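MutT/nudix family protein (Listeria innocua, PDB 3I9X) is probably a hydrolase of the Nudix family, represented here by a chain that contains its NUDIX domain. Local coordinates at residues A[88-91]-A[92-96]; A[133-137]-A[138-142]. All blocks are in the same frame, centred on the assembly; numbering follows the deposited sequence.

Overall arrangement
Both contacts are local and lie at the surface of the same NUDIX domain, at the ends of two different helices that pack beside a mixed beta sheet. Contact 1 comes first along the chain and covers the last turns of helix 82-94, the helical part of the Nudix box, and the loop after it. Contact 2 follows, where helix 129-137 gives way to the loop before strand 144-148. Their centres are about 14 Å apart, yet they touch directly: Glu93 OE2 of contact 1 makes a salt bridge with Arg135 NH2 of contact 2, 2.6 Å away. One glutamate of the family's signature helix is thereby tied to a helix formed much later in the sequence.

Contact 1 (A[88-91]-A[92-96]); sequences RELE and EETSL
Glu92 N donates to Arg88 O at 3.0 Å, nearly straight at 165°, continuing the alpha-helical ladder of the Nudix box, whose REUXEE signature reads here Arg88 to Glu93. One turn on, Ser95 N closes on Glu91 O at 2.7 Å; Ser95 then takes positive phi, at the position the consensus gives to glycine. In Nudix relatives the signature glutamates commonly bind divalent metal. Here Glu89 OE1 lies 3.7 Å from both Glu92 OE2 and Glu93 OE1, so three acidic groups cluster on one side of the helix. The Glu89 and Glu93 side chains lie side by side, their carboxylate planes 12° apart, whereas the Glu92 carboxylate is turned well away from Glu89's. Arg88 and Glu92 lie alongside each other: Arg88 CD comes closest to Glu92 OE1, while NE stays 4.0 Å away, beyond a salt bridge, and NH1 pairs with Glu80. Leu90 suits the inner face: it packs on Met32 and Leu34 of strand 27-40. Thr94, its OG1 placed between backbone N and carbonyl carbon (chi1 88°), plays two roles. Thr94 OG1 accepts from Leu96 N at 3.1 Å, forming an ST turn, and donates to Leu90 O, also at 3.1 Å, from above the carbonyl plane.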
# COMPACT_ATOMS: atom_id res chain seq x y z
N ARG A 88 -10.35 -4.70 12.86
CA ARG A 88 -11.54 -4.19 13.54
C ARG A 88 -12.77 -4.28 12.64
O ARG A 88 -13.81 -4.79 13.10
CB ARG A 88 -11.40 -2.71 14.02
CG ARG A 88 -12.75 -2.15 14.55
CD ARG A 88 -12.78 -0.68 14.94
NE ARG A 88 -12.57 0.22 13.81
CZ ARG A 88 -11.42 0.83 13.54
NH1 ARG A 88 -10.38 0.66 14.33
NH2 ARG A 88 -11.31 1.61 12.48
N GLU A 89 -12.67 -3.77 11.41
CA GLU A 89 -13.84 -3.73 10.51
C GLU A 89 -14.31 -5.15 10.14
O GLU A 89 -15.49 -5.36 9.96
CB GLU A 89 -13.63 -2.87 9.24
CG GLU A 89 -13.64 -1.33 9.50
CD GLU A 89 -15.06 -0.70 9.59
OE1 GLU A 89 -16.07 -1.44 9.79
OE2 GLU A 89 -15.17 0.54 9.43
N LEU A 90 -13.40 -6.11 10.10
CA LEU A 90 -13.81 -7.49 9.92
C LEU A 90 -14.75 -7.91 11.07
O LEU A 90 -15.85 -8.41 10.81
CB LEU A 90 -12.59 -8.41 9.85
CG LEU A 90 -12.85 -9.89 9.63
CD1 LEU A 90 -13.83 -10.11 8.46
CD2 LEU A 90 -11.55 -10.60 9.40
N GLU A 91 -14.34 -7.68 12.31
CA GLU A 91 -15.16 -8.05 13.48
C GLU A 91 -16.50 -7.31 13.57
O GLU A 91 -17.51 -7.94 13.86
CB GLU A 91 -14.39 -7.89 14.81
CG GLU A 91 -15.29 -8.10 16.06
CD GLU A 91 -14.56 -8.70 17.25
OE1 GLU A 91 -13.37 -8.34 17.46
OE2 GLU A 91 -15.18 -9.54 17.98
N GLU A 92 -16.52 -6.00 13.33
CA GLU A 92 -17.77 -5.23 13.39
C GLU A 92 -18.80 -5.73 12.39
O GLU A 92 -20.01 -5.64 12.63
CB GLU A 92 -17.55 -3.74 13.12
CG GLU A 92 -16.68 -3.03 14.15
CD GLU A 92 -16.83 -1.51 14.10
OE1 GLU A 92 -16.27 -0.84 15.00
OE2 GLU A 92 -17.50 -0.98 13.18
N GLU A 93 -18.33 -6.26 11.28
CA GLU A 93 -19.20 -6.65 10.19
C GLU A 93 -19.52 -8.13 10.23
O GLU A 93 -20.50 -8.53 9.63
CB GLU A 93 -18.58 -6.28 8.83
CG GLU A 93 -19.56 -5.68 7.84
CD GLU A 93 -19.67 -4.15 7.93
OE1 GLU A 93 -18.62 -3.46 7.94
OE2 GLU A 93 -20.81 -3.62 7.94
N THR A 94 -18.71 -8.95 10.91
CA THR A 94 -18.90 -10.41 10.89
C THR A 94 -18.57 -11.20 12.16
O THR A 94 -18.75 -12.42 12.15
CB THR A 94 -18.04 -11.05 9.76
OG1 THR A 94 -16.73 -11.35 10.25
CG2 THR A 94 -17.96 -10.14 8.56
N SER A 95 -18.06 -10.54 13.20
CA SER A 95 -17.59 -11.20 14.45
C SER A 95 -16.44 -12.19 14.26
O SER A 95 -16.11 -12.92 15.19
CB SER A 95 -18.75 -11.89 15.20
OG SER A 95 -19.72 -10.94 15.61
N LEU A 96 -15.81 -12.24 13.09
CA LEU A 96 -14.62 -13.08 12.92
C LEU A 96 -13.40 -12.36 13.49
O LEU A 96 -13.29 -11.14 13.40
CB LEU A 96 -14.41 -13.44 11.45
CG LEU A 96 -15.43 -14.45 10.89
CD1 LEU A 96 -15.48 -14.36 9.38
CD2 LEU A 96 -15.12 -15.87 11.38

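Contact 2 (A[133-137]-A[138-142]); sequences EKRAA and GDDAA
Two successive bends in the Arg135 side chain, chi2 -78° and chi3 -83°, bring its guanidinium to Asp140, five residues on, although its CB leaves the helix away from the loop. Asp140 meets it with CG lying beside its own backbone N and anti to the carbonyl carbon. Arg135 NH1 and Asp140 OD2 come within 2.8 Å in a salt bridge whose hydrogen bond is weak, the N-H being poorly aimed. OD2 lies at the edge of the guanidinium and near its plane, but the carboxylate stands almost perpendicular to it, 88° apart, so a single oxygen is engaged rather than a paired, side-on grip. A long, flexible arginine suits this place because its several N-H groups can serve partners in different directions.

The bridge spans a helix C-terminus followed by a type I beta turn from Gly138 to Ala141. Gly138 is the first residue to leave helical geometry, yet Gly138 N still reaches back to Lys134 O, 2.8 Å away, in a weak bond. The lack of a side chain at Gly138 is consistent with this tight spot close to Lys134 O. The turn brings Ala141 back to the helix end: Ala141 CA and CB both lie 3.6 Å from Ala136 O, the CA as a CA-H...O contact.

Helix 129-137 is linked through Glu133 to Lys38 of strand 27-40, while Glu133 and Arg135 also pack on Leu146 and Ile144 of strand 144-148, and Arg135 NH2 turns to Glu93 of helix 82-94.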
# COMPACT_ATOMS: atom_id res chain seq x y z
N GLU A 133 -22.97 -15.49 5.09
CA GLU A 133 -24.41 -15.79 4.92
C GLU A 133 -25.24 -15.16 6.03
O GLU A 133 -26.27 -14.56 5.75
CB GLU A 133 -24.67 -17.30 4.83
CG GLU A 133 -24.17 -17.96 3.53
CD GLU A 133 -24.07 -19.49 3.58
OE1 GLU A 133 -23.99 -20.09 4.69
OE2 GLU A 133 -24.02 -20.12 2.48
N LYS A 134 -24.78 -15.24 7.27
CA LYS A 134 -25.49 -14.58 8.40
C LYS A 134 -25.77 -13.10 8.13
O LYS A 134 -26.91 -12.63 8.28
CB LYS A 134 -24.72 -14.71 9.72
CG LYS A 134 -25.02 -15.98 10.53
CD LYS A 134 -24.56 -15.85 12.02
CE LYS A 134 -25.37 -14.77 12.82
NZ LYS A 134 -24.91 -14.59 14.25
N ARG A 135 -24.73 -12.35 7.75
CA ARG A 135 -24.89 -10.90 7.52
C ARG A 135 -25.75 -10.59 6.31
O ARG A 135 -26.53 -9.65 6.34
CB ARG A 135 -23.53 -10.19 7.40
CG ARG A 135 -22.99 -9.72 8.74
CD ARG A 135 -23.68 -8.42 9.23
NE ARG A 135 -23.09 -7.19 8.67
CZ ARG A 135 -23.66 -5.98 8.71
NH1 ARG A 135 -24.85 -5.79 9.29
NH2 ARG A 135 -23.04 -4.95 8.15
N ALA A 136 -25.62 -11.39 5.25
CA ALA A 136 -26.43 -11.20 4.06
C ALA A 136 -27.91 -11.53 4.33
O ALA A 136 -28.80 -11.05 3.62
CB ALA A 136 -25.91 -12.01 2.93
N ALA A 137 -28.17 -12.37 5.34
CA ALA A 137 -29.54 -12.81 5.66
C ALA A 137 -30.13 -12.09 6.88
O ALA A 137 -31.32 -12.22 7.13
CB ALA A 137 -29.58 -14.33 5.84
N GLY A 138 -29.33 -11.34 7.63
CA GLY A 138 -29.80 -10.65 8.83
C GLY A 138 -30.73 -9.46 8.59
O GLY A 138 -31.41 -9.36 7.56
N ASP A 139 -30.72 -8.53 9.55
CA ASP A 139 -31.68 -7.41 9.59
C ASP A 139 -31.32 -6.22 8.65
O ASP A 139 -32.02 -5.20 8.62
CB ASP A 139 -31.80 -6.87 11.03
CG ASP A 139 -32.07 -7.96 12.08
OD1 ASP A 139 -31.94 -9.18 11.79
OD2 ASP A 139 -32.40 -7.57 13.23
N ASP A 140 -30.20 -6.36 7.93
CA ASP A 140 -29.75 -5.39 6.94
C ASP A 140 -29.83 -6.01 5.53
O ASP A 140 -29.29 -5.45 4.57
CB ASP A 140 -28.30 -4.97 7.26
CG ASP A 140 -28.18 -4.16 8.56
OD1 ASP A 140 -28.96 -3.19 8.73
OD2 ASP A 140 -27.29 -4.49 9.39
N ALA A 141 -30.55 -7.12 5.43
CA ALA A 141 -30.58 -8.02 4.27
C ALA A 141 -30.69 -7.37 2.87
O ALA A 141 -30.03 -7.83 1.92
CB ALA A 141 -31.72 -9.07 4.46
N ALA A 142 -31.55 -6.35 2.74
CA ALA A 142 -31.74 -5.63 1.45
C ALA A 142 -30.46 -4.86 1.01
O ALA A 142 -30.24 -4.59 -0.18
CB ALA A 142 -32.94 -4.65 1.56